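Local coordinates for inclusion membrane protein A (Chlamydia trachomatis, PDB 6E7E), which probably drives the homotypic fusion of chlamydial inclusions as a SNARE-like protein of the inclusion membrane, represented here by its soluble domain, at residues S26-Q29 with K30-L33; F32-L35 with S36-A40. The protein carries 2 engineered substitutions. All blocks are in the same frame, centred on the assembly; numbering follows the deposited sequence.

Contact 1 (S26-Q29 with K30-L33); sequences SVLQ and KEFL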
loop_
_atom_site.group_PDB
_atom_site.type_symbol
_atom_site.label_atom_id
_atom_site.label_comp_id
_atom_site.label_asym_id
_atom_site.label_seq_id
_atom_site.Cartn_x
_atom_site.Cartn_y
_atom_site.Cartn_z
ATOM N N SER A 26 -8.026 -2.749 2.937
ATOM C CA SER A 26 -8.938 -2.419 4.052
ATOM C C SER A 26 -9.911 -3.578 4.288
ATOM O O SER A 26 -10.238 -3.903 5.438
ATOM C CB SER A 26 -9.647 -1.095 3.823
ATOM O OG SER A 26 -10.769 -1.152 2.945
ATOM N N VAL A 27 -10.360 -4.202 3.221
ATOM C CA VAL A 27 -11.290 -5.351 3.342
ATOM C C VAL A 27 -10.531 -6.496 4.003
ATOM O O VAL A 27 -11.055 -7.152 4.934
ATOM C CB VAL A 27 -11.852 -5.769 1.978
ATOM C CG1 VAL A 27 -12.671 -7.055 2.059
ATOM C CG2 VAL A 27 -12.678 -4.660 1.366
ATOM N N LEU A 28 -9.335 -6.782 3.533
ATOM C CA LEU A 28 -8.538 -7.896 4.086
ATOM C C LEU A 28 -8.163 -7.619 5.537
ATOM O O LEU A 28 -8.183 -8.535 6.349
ATOM C CB LEU A 28 -7.311 -8.136 3.216
ATOM C CG LEU A 28 -7.639 -8.701 1.839
ATOM C CD1 LEU A 28 -6.448 -8.597 0.916
ATOM C CD2 LEU A 28 -8.085 -10.131 1.951
ATOM N N GLN A 29 -7.850 -6.374 5.859
ATOM C CA GLN A 29 -7.528 -5.984 7.244
ATOM C C GLN A 29 -8.691 -6.384 8.151
ATOM O O GLN A 29 -8.486 -6.955 9.221
ATOM C CB GLN A 29 -7.282 -4.481 7.261
ATOM C CG GLN A 29 -6.840 -4.018 8.613
ATOM C CD GLN A 29 -6.901 -2.534 8.773
ATOM O OE1 GLN A 29 -7.693 -1.834 8.143
ATOM N NE2 GLN A 29 -6.066 -2.052 9.662
ATOM N N LYS A 30 -9.899 -6.010 7.764
ATOM C CA LYS A 30 -11.088 -6.306 8.580
ATOM C C LYS A 30 -11.305 -7.821 8.678
ATOM O O LYS A 30 -11.670 -8.329 9.745
ATOM C CB LYS A 30 -12.313 -5.618 7.981
ATOM C CG LYS A 30 -13.577 -5.685 8.814
ATOM C CD LYS A 30 -14.606 -4.682 8.376
ATOM C CE LYS A 30 -15.309 -5.146 7.127
ATOM N NZ LYS A 30 -16.519 -4.341 6.877
ATOM N N GLU A 31 -11.077 -8.523 7.579
ATOM C CA GLU A 31 -11.227 -9.987 7.575
ATOM C C GLU A 31 -10.269 -10.619 8.590
ATOM O O GLU A 31 -10.659 -11.540 9.315
ATOM C CB GLU A 31 -10.961 -10.522 6.179
ATOM C CG GLU A 31 -11.345 -11.961 5.996
ATOM C CD GLU A 31 -11.233 -12.482 4.566
ATOM O OE1 GLU A 31 -10.352 -11.988 3.819
ATOM O OE2 GLU A 31 -11.982 -13.417 4.190
ATOM N N PHE A 32 -9.030 -10.144 8.650
ATOM C CA PHE A 32 -8.044 -10.714 9.600
ATOM C C PHE A 32 -8.324 -10.253 11.024
ATOM O O PHE A 32 -8.030 -11.034 11.929
ATOM C CB PHE A 32 -6.612 -10.456 9.127
ATOM C CG PHE A 32 -6.252 -11.431 8.033
ATOM C CD1 PHE A 32 -5.964 -12.748 8.353
ATOM C CD2 PHE A 32 -6.301 -11.084 6.700
ATOM C CE1 PHE A 32 -5.739 -13.692 7.369
ATOM C CE2 PHE A 32 -6.086 -12.030 5.718
ATOM C CZ PHE A 32 -5.816 -13.324 6.058
ATOM N N LEU A 33 -8.936 -9.100 11.237
ATOM C CA LEU A 33 -9.392 -8.749 12.595
ATOM C C LEU A 33 -10.438 -9.765 13.049
ATOM O O LEU A 33 -10.365 -10.302 14.150
ATOM C CB LEU A 33 -9.981 -7.346 12.615
ATOM C CG LEU A 33 -10.497 -6.899 13.975
ATOM C CD1 LEU A 33 -9.380 -6.881 15.005
ATOM C CD2 LEU A 33 -11.093 -5.513 13.830
#
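Four consecutive alpha-helical hydrogen bonds join 26-29 to 30-33, from Lys30 N to Ser26 O, Glu31 N to Val27 O, Phe32 N to Leu28 O and Leu33 N to Gln29 O. The Phe32 N to Leu28 O bond measures 2.9 Å. The same carbonyl also meets the aromatic ring: Phe32 CD2 comes within 3.2 Å of Leu28 O, which sits at the ring edge, near its plane. Phe32 CG lies beside its own backbone N (chi1 -78°), and this turns the ring back toward the preceding turn, edge to Leu28 O. Leu28 and Glu31 lie side by side and point the same way. Leu28 CD2 touches Glu31 OE1 at 3.5 Å, a methyl against a carboxylate oxygen. Glu31 CB rests on Leu28 O at 3.4 Å. Along helix 4-38, one of the long helices in a mainly helical domain, a side-chain pair i to i+3 thus sits beside a ring-to-carbonyl contact i to i+4. Leu28 and Phe32 are on its buried side and both touch Leu107 of helix 87-107. The Phe32 ring also stacks on Phe53. Lys30 lies on the exposed side, where its CB meets Val27 O at 3.6 Å. Gln29 extends away from the helix, with CG anti to the backbone N (chi1 -175°), and its NE2 hydrogen-bonds to Tyr54 O of helix 44-57.

Contact 2 (F32-L35 with S36-A40); sequences FLHL and SKEFA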
loop_
_atom_site.group_PDB
_atom_site.type_symbol
_atom_site.label_atom_id
_atom_site.label_comp_id
_atom_site.label_asym_id
_atom_site.label_seq_id
_atom_site.Cartn_x
_atom_site.Cartn_y
_atom_site.Cartn_z
ATOM N N PHE A 32 -9.030 -10.144 8.650
ATOM C CA PHE A 32 -8.044 -10.714 9.600
ATOM C C PHE A 32 -8.324 -10.253 11.024
ATOM O O PHE A 32 -8.030 -11.034 11.929
ATOM C CB PHE A 32 -6.612 -10.456 9.127
ATOM C CG PHE A 32 -6.252 -11.431 8.033
ATOM C CD1 PHE A 32 -5.964 -12.748 8.353
ATOM C CD2 PHE A 32 -6.301 -11.084 6.700
ATOM C CE1 PHE A 32 -5.739 -13.692 7.369
ATOM C CE2 PHE A 32 -6.086 -12.030 5.718
ATOM C CZ PHE A 32 -5.816 -13.324 6.058
ATOM N N LEU A 33 -8.936 -9.100 11.237
ATOM C CA LEU A 33 -9.392 -8.749 12.595
ATOM C C LEU A 33 -10.438 -9.765 13.049
ATOM O O LEU A 33 -10.365 -10.302 14.150
ATOM C CB LEU A 33 -9.981 -7.346 12.615
ATOM C CG LEU A 33 -10.497 -6.899 13.975
ATOM C CD1 LEU A 33 -9.380 -6.881 15.005
ATOM C CD2 LEU A 33 -11.093 -5.513 13.830
ATOM N N HIS A 34 -11.421 -10.029 12.205
ATOM C CA HIS A 34 -12.426 -11.071 12.511
ATOM C C HIS A 34 -11.730 -12.394 12.829
ATOM O O HIS A 34 -12.032 -13.015 13.834
ATOM C CB HIS A 34 -13.391 -11.247 11.345
ATOM C CG HIS A 34 -14.542 -10.301 11.318
ATOM N ND1 HIS A 34 -14.615 -9.039 10.745
ATOM C CD2 HIS A 34 -15.770 -10.539 11.816
ATOM C CE1 HIS A 34 -15.861 -8.595 10.905
ATOM N NE2 HIS A 34 -16.557 -9.479 11.574
ATOM N N LEU A 35 -10.847 -12.838 11.952
ATOM C CA LEU A 35 -10.197 -14.153 12.094
ATOM C C LEU A 35 -9.422 -14.198 13.408
ATOM O O LEU A 35 -9.422 -15.222 14.094
ATOM C CB LEU A 35 -9.305 -14.429 10.885
ATOM C CG LEU A 35 -8.942 -15.889 10.656
ATOM C CD1 LEU A 35 -10.146 -16.662 10.157
ATOM C CD2 LEU A 35 -7.801 -15.971 9.641
ATOM N N SER A 36 -8.741 -13.117 13.733
ATOM C CA SER A 36 -7.934 -13.042 14.953
ATOM C C SER A 36 -8.813 -13.317 16.180
ATOM O O SER A 36 -8.415 -14.068 17.063
ATOM C CB SER A 36 -7.191 -11.741 15.037
ATOM O OG SER A 36 -6.426 -11.720 16.196
ATOM N N LYS A 37 -9.988 -12.720 16.218
ATOM C CA LYS A 37 -10.880 -12.873 17.382
ATOM C C LYS A 37 -11.547 -14.242 17.354
ATOM O O LYS A 37 -11.676 -14.866 18.401
ATOM C CB LYS A 37 -11.933 -11.778 17.371
ATOM C CG LYS A 37 -11.357 -10.386 17.476
ATOM C CD LYS A 37 -10.398 -10.201 18.621
ATOM C CE LYS A 37 -9.924 -8.779 18.777
ATOM N NZ LYS A 37 -8.727 -8.689 19.633
ATOM N N GLU A 38 -11.945 -14.708 16.190
ATOM C CA GLU A 38 -12.611 -16.018 16.053
ATOM C C GLU A 38 -11.703 -17.125 16.585
ATOM O O GLU A 38 -12.217 -18.079 17.144
ATOM C CB GLU A 38 -12.918 -16.287 14.586
ATOM C CG GLU A 38 -14.068 -15.503 14.011
ATOM C CD GLU A 38 -14.102 -15.610 12.500
ATOM O OE1 GLU A 38 -13.681 -16.702 11.994
ATOM O OE2 GLU A 38 -14.564 -14.634 11.841
ATOM N N PHE A 39 -10.402 -17.011 16.354
ATOM C CA PHE A 39 -9.421 -18.078 16.631
ATOM C C PHE A 39 -8.598 -17.824 17.885
ATOM O O PHE A 39 -7.736 -18.629 18.217
ATOM C CB PHE A 39 -8.566 -18.361 15.404
ATOM C CG PHE A 39 -9.308 -19.177 14.383
ATOM C CD1 PHE A 39 -10.126 -18.588 13.432
ATOM C CD2 PHE A 39 -9.222 -20.558 14.414
ATOM C CE1 PHE A 39 -10.867 -19.359 12.554
ATOM C CE2 PHE A 39 -9.952 -21.319 13.522
ATOM C CZ PHE A 39 -10.774 -20.723 12.600
ATOM N N ALA A 40 -8.901 -16.779 18.626
ATOM C CA ALA A 40 -8.081 -16.403 19.792
ATOM C C ALA A 40 -7.987 -17.581 20.762
ATOM O O ALA A 40 -6.918 -17.754 21.345
ATOM C CB ALA A 40 -8.651 -15.189 20.457
#
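Leu35 and Phe39, one helical turn apart, form the apolar contact near the C-terminal end of helix 4-38. Leu35 CD1 lies 3.7 Å from Phe39 CE1, and the two side chains cross at a slant. Phe39 CD1 is also 3.5 Å from Leu35 O, which sits in the plane of the ring at its edge. Leu35 O also accepts the backbone hydrogen bond of Phe39 N, at 3.0 Å. With CG beside its backbone N (chi1 -77°), the Phe39 ring is brought next to the Leu35 branch. Ser36 is buried as well, and its CB approaches Phe32 O at 3.3 Å.

On the exposed side, Glu38 folds back along the previous turn. Its CG is 3.2 Å from His34 O, and its OE2 is 3.6 Å from His34 CB. The backbone Glu38 N hydrogen-bonds to His34 O with an N-H...O angle of 164°. Lys37 CG packs on Leu33 O at 3.5 Å.

Neighbouring helices pack against these groups: helix 44-57 meets Leu35 and Ser36 through Ser50, and Phe39 through Leu46. Helix 110-119 brings Ala118 to Phe39 and Arg115 to Leu35, and Arg115 NE forms a salt bridge with Glu38 OE1, which probably helps keep Glu38 ionised. His34 turns back to the preceding turn, where its ND1 is hydrogen-bonded to Lys30 O.

Contacts 1 and 2 are successive parts of helix 4-38 and share Phe32 and Leu33. Their centres are about 10 Å apart. Contact 1 is nearer the centre of the chain, at about 14 Å between centres, against about 22 Å for contact 2. Yet contact 2 has more buried residues, four of its eight touching ones against two of eight in contact 1. Both meet helices 44-57 and 110-119. The shared Phe32 carries the touch on helix 87-107 for both, and Leu28 adds to it in contact 1. Arg115, outside both contacts, has only a long, weak ion pair with Glu31 but a firm link to Glu38.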